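Local coordinates for putative TetR transcriptional regulator (Rhodococcus sp., PDB 2I10), which probably binds DNA and regulates transcription, as a helix-turn-helix protein of the TetR family, at residues V15-A20 and A50-K55; D57-T62 and H121-L126; T92-V97 and A166-L171; Q136-R141 and A159-V164. All blocks are in the same frame, centred on the assembly; numbering follows the deposited sequence. Where two conformers were deposited one is given.

How the contacts relate
The four contacts trace a path from the probable DNA-binding end of the chain to its dimer-forming end, and each is a largely buried, mainly apolar contact. Contact 1, about 19 Å between its centre and that of the chain, closes the predicted helix-turn-helix region; contact 2 carries that region onto helix 121-148; contact 3 is the most central. Contacts 1 and 2 touch, and helices 45-52 and 55-66 follow one another, whereas contacts 3 and 4 share helix 157-177, and contacts 2 and 4 share helix 121-148. Aromatic rings do the packing in the first two, aliphatic groups in the last two. Contacts 3 and 4 also meet the second subunit, and contact 4 alone includes a residue of the p-nitrophenol pocket.

Contact 1. Residues V15-A20 and A50-K55; sequences VALQTA and AAFGSK
F52 lays the far end of its ring against the methyl group of A16, with CZ of F52 3.5 Å from A16 CB and CE2 of F52 4.0 Å from the same methyl. The approach is oblique. On the CE1 side of the ring the end of L17 arrives more loosely, its CD2 standing 4.3 Å from F52 CE1. With chi1 at -61°, CG of F52 lies anti to its carbonyl carbon, and the ring is thereby carried across to helix 15-27. The small A16 is what lets the ring tip come so near that backbone.

Within the first helix T19 OG1 bonds V15 O at 2.7 Å, while T19 N reaches the same oxygen from the opposite face of its plane, so that one carbonyl serves two donors. Directly after F52 the chain turns: G53 has positive phi and follows the end of helix 45-52, and S54 caps the start of the next helix, with D57 returning a bond to S54 N in the manner of a capping box.

F52 is the last residue of the predicted helix-turn-helix motif, and its ring ties that motif's second helix back to the first helix of the probable three-helix DNA-binding domain. Helix 34-41 closes in on the A16 flank through L41, and helix 55-66 receives L17 on L58 and R65.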
loop_
_atom_site.group_PDB
_atom_site.type_symbol
_atom_site.label_atom_id
_atom_site.label_comp_id
_atom_site.label_asym_id
_atom_site.label_seq_id
_atom_site.Cartn_x
_atom_site.Cartn_y
_atom_site.Cartn_z
ATOM N N VAL B 15 -0.153 21.371 2.770
ATOM C CA VAL B 15 -0.234 21.483 1.311
ATOM C C VAL B 15 1.136 21.860 0.677
ATOM O O VAL B 15 1.457 21.449 -0.441
ATOM C CB VAL B 15 -1.434 22.383 0.839
ATOM C CG1 VAL B 15 -2.261 22.890 2.029
ATOM C CG2 VAL B 15 -0.999 23.475 -0.112
ATOM N N ALA B 16 1.925 22.634 1.416
ATOM C CA ALA B 16 3.270 23.026 1.009
ATOM C C ALA B 16 4.164 21.787 0.807
ATOM O O ALA B 16 4.786 21.630 -0.229
ATOM C CB ALA B 16 3.861 23.982 2.032
ATOM N N LEU B 17 4.166 20.875 1.777
ATOM C CA LEU B 17 4.902 19.595 1.674
ATOM C C LEU B 17 4.413 18.680 0.551
ATOM O O LEU B 17 5.204 18.020 -0.119
ATOM C CB LEU B 17 4.856 18.861 2.997
ATOM C CG LEU B 17 5.610 19.538 4.155
ATOM C CD1 LEU B 17 5.504 18.587 5.350
ATOM C CD2 LEU B 17 7.093 19.805 3.840
ATOM N N GLN B 18 3.107 18.674 0.321
ATOM C CA GLN B 18 2.565 17.929 -0.787
ATOM C C GLN B 18 3.007 18.494 -2.094
ATOM O O GLN B 18 3.310 17.747 -3.006
ATOM C CB GLN B 18 1.042 17.933 -0.721
ATOM C CG GLN B 18 0.341 17.154 -1.785
ATOM C CD GLN B 18 -1.164 17.102 -1.468
ATOM O OE1 GLN B 18 -1.909 16.420 -2.122
ATOM N NE2 GLN B 18 -1.593 17.860 -0.445
ATOM N N THR B 19 3.013 19.823 -2.199
ATOM C CA THR B 19 3.496 20.484 -3.399
ATOM C C THR B 19 4.964 20.170 -3.688
ATOM O O THR B 19 5.337 19.852 -4.825
ATOM C CB THR B 19 3.262 22.020 -3.303
ATOM O OG1 THR B 19 1.885 22.210 -3.032
ATOM C CG2 THR B 19 3.581 22.679 -4.604
ATOM N N ALA B 20 5.783 20.270 -2.642
ATOM C CA ALA B 20 7.199 19.872 -2.699
ATOM C C ALA B 20 7.389 18.405 -3.085
ATOM O O ALA B 20 8.169 18.114 -3.991
ATOM C CB ALA B 20 7.851 20.191 -1.403
ATOM N N ALA B 50 12.805 30.931 5.540
ATOM C CA ALA B 50 12.257 31.130 6.893
ATOM C C ALA B 50 11.305 30.025 7.330
ATOM O O ALA B 50 11.366 29.564 8.486
ATOM C CB ALA B 50 11.552 32.501 6.980
ATOM N N ALA B 51 10.433 29.583 6.418
ATOM C CA ALA B 51 9.489 28.490 6.717
ATOM C C ALA B 51 10.079 27.098 6.683
ATOM O O ALA B 51 9.716 26.281 7.499
ATOM C CB ALA B 51 8.298 28.543 5.734
ATOM N N PHE B 52 10.953 26.803 5.717
ATOM C CA PHE B 52 11.352 25.410 5.452
ATOM C C PHE B 52 12.869 25.221 5.431
ATOM O O PHE B 52 13.339 24.098 5.371
ATOM C CB PHE B 52 10.735 24.892 4.121
ATOM C CG PHE B 52 9.242 24.881 4.120
ATOM C CD1 PHE B 52 8.543 23.970 4.915
ATOM C CD2 PHE B 52 8.530 25.795 3.359
ATOM C CE1 PHE B 52 7.143 23.967 4.955
ATOM C CE2 PHE B 52 7.124 25.816 3.386
ATOM C CZ PHE B 52 6.432 24.887 4.188
ATOM N N GLY B 53 13.634 26.310 5.440
ATOM C CA GLY B 53 15.078 26.177 5.415
ATOM C C GLY B 53 15.614 26.061 4.011
ATOM O O GLY B 53 15.046 26.585 3.042
ATOM N N SER B 54 16.741 25.383 3.899
ATOM C CA SER B 54 17.345 25.142 2.612
ATOM C C SER B 54 16.531 24.130 1.814
ATOM O O SER B 54 15.622 23.479 2.356
ATOM C CB SER B 54 18.804 24.688 2.769
ATOM O OG SER B 54 18.855 23.339 3.267
ATOM N N LYS B 55 16.838 23.999 0.526
ATOM C CA LYS B 55 16.201 22.977 -0.298
ATOM C C LYS B 55 16.369 21.590 0.342
ATOM O O LYS B 55 15.440 20.773 0.362
ATOM C CB LYS B 55 16.833 22.965 -1.696
ATOM C CG LYS B 55 16.147 21.896 -2.583
ATOM C CD LYS B 55 16.566 21.924 -4.023
ATOM C CE LYS B 55 17.924 21.373 -4.224
ATOM N NZ LYS B 55 18.088 20.934 -5.646
#

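Contact 2. Residues D57-T62 and H121-L126; sequences DLFEKT and HEIVDL
F59 and L126 reach for one another from opposite directions, and their apolar ends meet between helix 55-66 and helix 121-148. CZ of F59 is 3.8 Å from CD1 of L126. I123 adds a looser touch, its CD1 lying 4.4 Å from CE1 of F59. Both aliphatic carbons arrive at the edge of the ring, close to its plane, so neither covers a face. The reach is long, as the nearest CA atoms, those of F59 and I123, stand 11.6 Å apart. F59 spans its share because CG is anti to the backbone N (chi1 177°), which extends the ring outward; L126 is stretched out likewise.

Aromatic contacts supplement this from helix 15-27 and the turn after it: F24 meets the F59 ring edge-to-face, and the ring of Y29 meets it at about 60°.

The polar bonds lie to the side. T62 OG1 bonds L58 O at 3.0 Å from above the carbonyl plane, while T62 N takes the other face. E60 forms salt bridges with R56 and R70, and E122 OE2 accepts from E30 N.

Helix 55-66, which leads from the probable DNA-binding domain, here meets the C-terminal domain; in TetR relatives the corresponding helix passes on ligand-induced shifts. A junction made of carbon groups at a ring edge, without directional bonds between the segments, is consistent with one that could adjust to such movement.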
loop_
_atom_site.group_PDB
_atom_site.type_symbol
_atom_site.label_atom_id
_atom_site.label_comp_id
_atom_site.label_asym_id
_atom_site.label_seq_id
_atom_site.Cartn_x
_atom_site.Cartn_y
_atom_site.Cartn_z
ATOM N N ASP B 57 16.861 20.939 3.617
ATOM C CA ASP B 57 15.963 20.870 4.797
ATOM C C ASP B 57 14.548 20.507 4.318
ATOM O O ASP B 57 13.919 19.643 4.887
ATOM C CB ASP B 57 15.880 22.205 5.539
ATOM C CG ASP B 57 17.189 22.605 6.189
ATOM O OD1 ASP B 57 17.987 21.734 6.540
ATOM O OD2 ASP B 57 17.416 23.807 6.357
ATOM N N LEU B 58 14.061 21.205 3.293
ATOM C CA LEU B 58 12.699 20.981 2.797
ATOM C C LEU B 58 12.530 19.536 2.266
ATOM O O LEU B 58 11.536 18.891 2.504
ATOM C CB LEU B 58 12.321 22.000 1.734
ATOM C CG LEU B 58 11.079 21.780 0.866
ATOM C CD1 LEU B 58 9.800 21.582 1.760
ATOM C CD2 LEU B 58 10.883 22.949 -0.130
ATOM N N PHE B 59 13.520 19.049 1.557
ATOM C CA PHE B 59 13.470 17.678 1.025
ATOM C C PHE B 59 13.436 16.635 2.143
ATOM O O PHE B 59 12.660 15.677 2.073
ATOM C CB PHE B 59 14.637 17.468 0.042
ATOM C CG PHE B 59 14.741 16.061 -0.516
ATOM C CD1 PHE B 59 13.877 15.630 -1.547
ATOM C CD2 PHE B 59 15.721 15.178 -0.050
ATOM C CE1 PHE B 59 13.979 14.352 -2.090
ATOM C CE2 PHE B 59 15.837 13.884 -0.602
ATOM C CZ PHE B 59 14.960 13.469 -1.613
ATOM N N GLU B 60 14.240 16.825 3.192
ATOM C CA GLU B 60 14.239 15.892 4.325
ATOM C C GLU B 60 12.906 15.941 5.074
ATOM O O GLU B 60 12.442 14.920 5.549
ATOM C CB GLU B 60 15.408 16.178 5.304
ATOM C CG GLU B 60 16.848 16.169 4.657
ATOM C CD GLU B 60 17.315 14.798 4.155
ATOM O OE1 GLU B 60 16.727 13.791 4.567
ATOM O OE2 GLU B 60 18.303 14.721 3.375
ATOM N N LYS B 61 12.281 17.119 5.164
ATOM C CA LYS B 61 10.949 17.244 5.818
ATOM C C LYS B 61 9.862 16.516 4.994
ATOM O O LYS B 61 8.919 15.936 5.543
ATOM C CB LYS B 61 10.526 18.731 5.992
ATOM C CG LYS B 61 11.389 19.595 6.926
ATOM C CD LYS B 61 11.109 21.167 6.716
ATOM C CE LYS B 61 12.240 22.090 7.185
ATOM N NZ LYS B 61 12.678 21.850 8.625
ATOM N N THR B 62 9.991 16.596 3.676
ATOM C CA THR B 62 9.054 15.947 2.761
ATOM C C THR B 62 9.175 14.403 2.954
ATOM O O THR B 62 8.166 13.724 3.061
ATOM C CB THR B 62 9.299 16.380 1.292
ATOM O OG1 THR B 62 9.035 17.783 1.165
ATOM C CG2 THR B 62 8.336 15.692 0.346
ATOM N N HIS B 121 13.991 8.701 -11.706
ATOM C CA HIS B 121 14.919 7.587 -11.388
ATOM C C HIS B 121 15.702 7.745 -10.043
ATOM O O HIS B 121 15.917 6.754 -9.335
ATOM C CB HIS B 121 15.852 7.236 -12.579
ATOM C CG HIS B 121 16.831 8.309 -12.916
ATOM N ND1 HIS B 121 18.095 8.351 -12.377
ATOM C CD2 HIS B 121 16.723 9.400 -13.717
ATOM C CE1 HIS B 121 18.728 9.420 -12.833
ATOM N NE2 HIS B 121 17.919 10.069 -13.653
ATOM N N GLU B 122 16.043 8.981 -9.685
ATOM C CA GLU B 122 16.698 9.304 -8.413
ATOM C C GLU B 122 15.830 8.850 -7.246
ATOM O O GLU B 122 16.334 8.352 -6.236
ATOM C CB GLU B 122 16.871 10.820 -8.271
ATOM C CG GLU B 122 18.109 11.456 -8.915
ATOM C CD GLU B 122 18.135 13.008 -8.753
ATOM O OE1 GLU B 122 18.364 13.707 -9.769
ATOM O OE2 GLU B 122 17.910 13.534 -7.631
ATOM N N ILE B 123 14.511 9.029 -7.407
ATOM C CA ILE B 123 13.556 8.704 -6.375
ATOM C C ILE B 123 13.360 7.179 -6.324
ATOM O O ILE B 123 13.233 6.626 -5.244
ATOM C CB ILE B 123 12.198 9.413 -6.598
ATOM C CG1 ILE B 123 12.355 10.943 -6.624
ATOM C CG2 ILE B 123 11.151 8.954 -5.527
ATOM C CD1 ILE B 123 12.732 11.647 -5.293
ATOM N N VAL B 124 13.389 6.524 -7.499
ATOM C CA VAL B 124 13.359 5.050 -7.599
ATOM C C VAL B 124 14.538 4.446 -6.822
ATOM O O VAL B 124 14.363 3.512 -6.032
ATOM C CB VAL B 124 13.425 4.576 -9.109
ATOM C CG1 VAL B 124 13.680 3.072 -9.202
ATOM C CG2 VAL B 124 12.155 4.958 -9.849
ATOM N N ASP B 125 15.730 4.991 -7.070
ATOM C CA ASP B 125 16.947 4.559 -6.415
ATOM C C ASP B 125 16.864 4.769 -4.903
ATOM O O ASP B 125 17.224 3.890 -4.115
ATOM C CB ASP B 125 18.182 5.255 -7.041
ATOM C CG ASP B 125 18.482 4.744 -8.442
ATOM O OD1 ASP B 125 17.882 3.721 -8.858
ATOM O OD2 ASP B 125 19.310 5.353 -9.137
ATOM N N LEU B 126 16.333 5.911 -4.513
ATOM C CA LEU B 126 16.165 6.231 -3.092
ATOM C C LEU B 126 15.221 5.211 -2.379
ATOM O O LEU B 126 15.543 4.692 -1.309
ATOM C CB LEU B 126 15.656 7.687 -2.962
ATOM C CG LEU B 126 15.315 8.278 -1.581
ATOM C CD1 LEU B 126 14.856 9.698 -1.750
ATOM C CD2 LEU B 126 14.211 7.562 -0.911
#

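Contact 3. Residues T92-V97 and A166-L171; sequences TGRVEV and AAVYGL
V95 turns CG2 into the fork of L171, 4.0 Å from CD2 and 4.2 Å from CD1 of that leucine. The two side chains run at a slant to each other. With chi1 at 168°, the valine has CG1 anti to its backbone N, which leaves CG2 as the branch facing helix 157-177; L171 answers with CG anti to its carbonyl carbon (chi1 -69°), presenting both methyls. Helix 181-192 joins the same cluster, as A188 touches both V95 and L171.

This is the interior of the all-helical C-terminal domain of the TetR fold, where helix 83-98 packs against helix 157-177. Just along the latter, A166 touches L171 of the second subunit.

R94 has an unusual conformation. Its chi2 is nearly eclipsed, at -10°, and the chain folds so that the CB of V97 lies over one guanidinium face, 4.1 Å above the plane and displaced toward the rim. NH2 of R94 bonds M67 O, in the chain leading out of helix 55-66. Lower in the side chain, R94 CG passes 4.2 Å from V168 CG1, a contact that is doubtful because V168 occupies two conformers. In the conformer given, V168 also touches C68, which is disulfide-bonded to C107.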
loop_
_atom_site.group_PDB
_atom_site.type_symbol
_atom_site.label_atom_id
_atom_site.label_comp_id
_atom_site.label_asym_id
_atom_site.label_seq_id
_atom_site.Cartn_x
_atom_site.Cartn_y
_atom_site.Cartn_z
ATOM N N THR B 92 2.757 1.078 15.172
ATOM C CA THR B 92 1.890 2.110 15.748
ATOM C C THR B 92 2.393 3.572 15.510
ATOM O O THR B 92 1.594 4.498 15.347
ATOM C CB THR B 92 1.668 1.925 17.275
ATOM O OG1 THR B 92 2.921 2.040 17.961
ATOM C CG2 THR B 92 1.014 0.600 17.607
ATOM N N GLY B 93 3.705 3.768 15.517
ATOM C CA GLY B 93 4.322 5.047 15.167
ATOM C C GLY B 93 4.022 5.459 13.722
ATOM O O GLY B 93 3.749 6.627 13.452
ATOM N N ARG B 94 4.057 4.487 12.808
ATOM C CA ARG B 94 3.765 4.723 11.404
ATOM C C ARG B 94 2.325 5.126 11.266
ATOM O O ARG B 94 2.007 6.042 10.513
ATOM C CB ARG B 94 4.051 3.504 10.518
ATOM C CG ARG B 94 5.523 3.206 10.175
ATOM C CD ARG B 94 6.443 4.330 10.600
ATOM N NE ARG B 94 6.752 5.237 9.525
ATOM C CZ ARG B 94 7.265 6.449 9.689
ATOM N NH1 ARG B 94 7.519 6.933 10.905
ATOM N NH2 ARG B 94 7.516 7.180 8.621
ATOM N N VAL B 95 1.445 4.459 11.993
ATOM C CA VAL B 95 0.023 4.789 11.943
ATOM C C VAL B 95 -0.214 6.246 12.415
ATOM O O VAL B 95 -1.064 6.935 11.881
ATOM C CB VAL B 95 -0.857 3.778 12.749
ATOM C CG1 VAL B 95 -2.283 4.313 12.921
ATOM C CG2 VAL B 95 -0.929 2.416 12.034
ATOM N N GLU B 96 0.512 6.702 13.430
ATOM C CA GLU B 96 0.474 8.098 13.813
ATOM C C GLU B 96 0.908 9.013 12.644
ATOM O O GLU B 96 0.200 9.952 12.322
ATOM C CB GLU B 96 1.335 8.376 15.060
ATOM C CG GLU B 96 1.037 7.496 16.335
ATOM C CD GLU B 96 2.137 7.646 17.471
ATOM O OE1 GLU B 96 3.348 7.891 17.157
ATOM O OE2 GLU B 96 1.792 7.500 18.668
ATOM N N VAL B 97 2.064 8.753 12.034
ATOM C CA VAL B 97 2.529 9.539 10.884
ATOM C C VAL B 97 1.521 9.519 9.709
ATOM O O VAL B 97 1.196 10.572 9.168
ATOM C CB VAL B 97 3.955 9.139 10.401
ATOM C CG1 VAL B 97 4.260 9.722 9.016
ATOM C CG2 VAL B 97 4.989 9.624 11.383
ATOM N N ALA B 166 5.169 -5.837 4.447
ATOM C CA ALA B 166 3.756 -5.913 4.008
ATOM C C ALA B 166 2.817 -5.222 4.997
ATOM O O ALA B 166 1.960 -4.418 4.605
ATOM C CB ALA B 166 3.360 -7.389 3.788
ATOM N N ALA B 167 3.018 -5.448 6.291
ATOM C CA ALA B 167 2.162 -4.783 7.267
ATOM C C ALA B 167 2.261 -3.232 7.228
ATOM O O ALA B 167 1.241 -2.534 7.255
ATOM C CB ALA B 167 2.405 -5.329 8.703
ATOM N N VAL B 168 3.474 -2.681 7.138
ATOM C CA VAL B 168 3.663 -1.234 7.085
ATOM C C VAL B 168 2.985 -0.607 5.880
ATOM O O VAL B 168 2.335 0.410 5.975
ATOM C CB VAL B 168 5.183 -0.829 6.962
ATOM C CG1 VAL B 168 5.317 0.673 6.772
ATOM C CG2 VAL B 168 5.961 -1.250 8.169
ATOM N N TYR B 169 3.250 -1.188 4.703
ATOM C CA TYR B 169 2.682 -0.661 3.472
ATOM C C TYR B 169 1.157 -0.813 3.458
ATOM O O TYR B 169 0.469 0.063 2.993
ATOM C CB TYR B 169 3.292 -1.367 2.289
ATOM C CG TYR B 169 4.774 -1.145 2.184
ATOM C CD1 TYR B 169 5.308 0.151 2.169
ATOM C CD2 TYR B 169 5.653 -2.224 2.112
ATOM C CE1 TYR B 169 6.698 0.355 2.066
ATOM C CE2 TYR B 169 7.048 -2.016 2.014
ATOM C CZ TYR B 169 7.552 -0.738 2.001
ATOM O OH TYR B 169 8.927 -0.534 1.865
ATOM N N GLY B 170 0.649 -1.925 3.990
ATOM C CA GLY B 170 -0.823 -2.151 4.063
ATOM C C GLY B 170 -1.509 -1.174 4.983
ATOM O O GLY B 170 -2.608 -0.645 4.659
ATOM N N LEU B 171 -0.892 -0.920 6.140
ATOM C CA LEU B 171 -1.430 0.135 7.032
ATOM C C LEU B 171 -1.382 1.507 6.366
ATOM O O LEU B 171 -2.305 2.288 6.531
ATOM C CB LEU B 171 -0.704 0.174 8.369
ATOM C CG LEU B 171 -0.947 -1.019 9.288
ATOM C CD1 LEU B 171 0.255 -1.151 10.259
ATOM C CD2 LEU B 171 -2.222 -0.807 10.053
#

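Contact 4. Residues Q136-R141 and A159-V164; sequences QTVLDR and ALARYV. With NPO (p-nitrophenol), chain C.
The p-nitrophenol pocket takes R162 from the same helical segment that packs, through A161, against V138 and L139. The methyl of A161 sits 3.9 Å from CD2 of L139, and V138 CG1 lies alongside, 4.1 Å from both CA and CB of A161. That branch is anti to the valine's backbone N (chi1 170°), an orientation that also brings it to the CB of V164, at a looser 4.5 Å. A161 brings no more than a methyl to the crossing, where the axes of 136-141 and 159-164 approach to 9.4 Å, their directions 131° apart. Along the first helix, Q136 NE2 bonds D140 OD1 at 2.9 Å, meeting the carboxylate from above its plane.

Helix 157-177 also serves the dimer, which in TetR proteins is typically a four-helix bundle; here A159, L160 and Y163 pack on A186, L190 and A191 of the second subunit.

R162, whose CB points away from segment 136-141, is bent at its second and third torsions, and its guanidinium reaches the ligand. Its edge faces the ligand ring, with C5 in its plane, and NH2 is 3.2 Å from nitro oxygen O3; still closer approaches to ring carbons are implausibly short and leave the exact pose doubtful. NE and NH1 form salt bridges with E183 and E174 of the second subunit. Replacing R162 by alanine would take away the guanidinium, and those two carboxylates would probably lose their charged partner, with a gap opened beside the p-nitrophenol. R131, E132 and R135 complete the pocket, and S177 O of the second subunit is hydrogen-bonded to the ligand.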
loop_
_atom_site.group_PDB
_atom_site.type_symbol
_atom_site.label_atom_id
_atom_site.label_comp_id
_atom_site.label_asym_id
_atom_site.label_seq_id
_atom_site.Cartn_x
_atom_site.Cartn_y
_atom_site.Cartn_z
ATOM N N GLN B 136 16.824 -5.153 5.980
ATOM C CA GLN B 136 18.019 -5.570 6.709
ATOM C C GLN B 136 18.044 -5.159 8.193
ATOM O O GLN B 136 18.521 -5.918 9.018
ATOM C CB GLN B 136 19.307 -5.117 5.986
ATOM C CG GLN B 136 20.576 -5.792 6.580
ATOM C CD GLN B 136 20.519 -7.317 6.541
ATOM O OE1 GLN B 136 20.225 -7.899 5.481
ATOM N NE2 GLN B 136 20.760 -7.976 7.698
ATOM N N THR B 137 17.566 -3.949 8.503
ATOM C CA THR B 137 17.463 -3.450 9.881
ATOM C C THR B 137 16.518 -4.310 10.735
ATOM O O THR B 137 16.760 -4.601 11.921
ATOM C CB THR B 137 16.941 -1.973 9.879
ATOM O OG1 THR B 137 17.872 -1.131 9.164
ATOM C CG2 THR B 137 16.810 -1.450 11.284
ATOM N N VAL B 138 15.409 -4.701 10.125
ATOM C CA VAL B 138 14.450 -5.593 10.764
ATOM C C VAL B 138 15.094 -6.963 10.925
ATOM O O VAL B 138 15.042 -7.523 11.987
ATOM C CB VAL B 138 13.085 -5.615 9.944
ATOM C CG1 VAL B 138 12.168 -6.695 10.439
ATOM C CG2 VAL B 138 12.402 -4.278 10.087
ATOM N N LEU B 139 15.754 -7.477 9.897
ATOM C CA LEU B 139 16.462 -8.762 10.015
ATOM C C LEU B 139 17.562 -8.734 11.095
ATOM O O LEU B 139 17.767 -9.740 11.802
ATOM C CB LEU B 139 17.121 -9.183 8.661
ATOM C CG LEU B 139 16.240 -9.756 7.540
ATOM C CD1 LEU B 139 16.964 -9.804 6.179
ATOM C CD2 LEU B 139 15.660 -11.138 7.957
ATOM N N ASP B 140 18.294 -7.624 11.186
ATOM C CA ASP B 140 19.352 -7.489 12.220
ATOM C C ASP B 140 18.655 -7.560 13.549
ATOM O O ASP B 140 19.148 -8.214 14.469
ATOM C CB ASP B 140 20.076 -6.132 12.121
ATOM C CG ASP B 140 21.040 -6.060 10.965
ATOM O OD1 ASP B 140 21.409 -7.144 10.445
ATOM O OD2 ASP B 140 21.462 -4.923 10.570
ATOM N N ARG B 141 17.494 -6.904 13.674
ATOM C CA ARG B 141 16.754 -6.942 14.974
ATOM C C ARG B 141 16.318 -8.376 15.341
ATOM O O ARG B 141 16.347 -8.766 16.527
ATOM C CB ARG B 141 15.518 -6.031 14.977
ATOM C CG ARG B 141 14.853 -5.777 16.345
ATOM C CD ARG B 141 15.829 -5.193 17.372
ATOM N NE ARG B 141 15.364 -5.231 18.762
ATOM C CZ ARG B 141 15.520 -6.284 19.570
ATOM N NH1 ARG B 141 16.076 -7.399 19.145
ATOM N NH2 ARG B 141 15.132 -6.214 20.816
ATOM N N ALA B 159 10.952 -14.645 6.112
ATOM C CA ALA B 159 9.523 -14.536 5.998
ATOM C C ALA B 159 8.916 -13.479 6.915
ATOM O O ALA B 159 8.009 -12.730 6.503
ATOM C CB ALA B 159 8.851 -15.912 6.259
ATOM N N LEU B 160 9.367 -13.460 8.171
ATOM C CA LEU B 160 8.809 -12.538 9.155
ATOM C C LEU B 160 9.147 -11.056 8.848
ATOM O O LEU B 160 8.313 -10.181 9.073
ATOM C CB LEU B 160 9.252 -12.919 10.561
ATOM C CG LEU B 160 8.596 -12.152 11.723
ATOM C CD1 LEU B 160 7.073 -12.349 11.749
ATOM C CD2 LEU B 160 9.198 -12.665 12.974
ATOM N N ALA B 161 10.360 -10.787 8.351
ATOM C CA ALA B 161 10.732 -9.446 7.822
ATOM C C ALA B 161 9.836 -8.981 6.678
ATOM O O ALA B 161 9.396 -7.850 6.652
ATOM C CB ALA B 161 12.199 -9.431 7.353
ATOM N N ARG B 162 9.599 -9.869 5.710
ATOM C CA ARG B 162 8.710 -9.589 4.588
ATOM C C ARG B 162 7.310 -9.310 5.104
ATOM O O ARG B 162 6.635 -8.409 4.640
ATOM C CB ARG B 162 8.730 -10.789 3.608
ATOM C CG ARG B 162 8.113 -10.537 2.217
ATOM C CD ARG B 162 8.851 -9.414 1.437
ATOM N NE ARG B 162 10.212 -9.800 1.084
ATOM C CZ ARG B 162 11.084 -9.061 0.396
ATOM N NH1 ARG B 162 10.770 -7.829 -0.013
ATOM N NH2 ARG B 162 12.289 -9.550 0.149
ATOM N N TYR B 163 6.864 -10.064 6.086
ATOM C CA TYR B 163 5.550 -9.789 6.617
ATOM C C TYR B 163 5.483 -8.386 7.236
ATOM O O TYR B 163 4.502 -7.691 7.041
ATOM C CB TYR B 163 5.127 -10.827 7.645
ATOM C CG TYR B 163 4.037 -10.301 8.535
ATOM C CD1 TYR B 163 2.702 -10.347 8.135
ATOM C CD2 TYR B 163 4.343 -9.741 9.765
ATOM C CE1 TYR B 163 1.716 -9.843 8.953
ATOM C CE2 TYR B 163 3.358 -9.210 10.570
ATOM C CZ TYR B 163 2.044 -9.281 10.162
ATOM O OH TYR B 163 1.040 -8.784 10.998
ATOM N N VAL B 164 6.498 -7.995 8.004
ATOM C CA VAL B 164 6.530 -6.645 8.628
ATOM C C VAL B 164 6.471 -5.552 7.589
ATOM O O VAL B 164 5.816 -4.548 7.816
ATOM C CB VAL B 164 7.786 -6.416 9.561
ATOM C CG1 VAL B 164 7.868 -4.943 10.069
ATOM C CG2 VAL B 164 7.752 -7.392 10.757
HETATM C C1 NPO C . 13.999 -8.823 -2.499
HETATM C C2 NPO C . 13.602 -8.639 -3.811
HETATM C C3 NPO C . 12.885 -7.529 -4.180
HETATM C C4 NPO C . 12.554 -6.588 -3.251
HETATM C C5 NPO C . 12.936 -6.736 -1.923
HETATM C C6 NPO C . 13.663 -7.856 -1.544
HETATM O OH NPO C . 11.836 -5.527 -3.694
HETATM N N1 NPO C . 14.746 -10.003 -2.235
HETATM O O2 NPO C . 15.040 -10.714 -3.206
HETATM O O3 NPO C . 15.119 -10.331 -1.103
#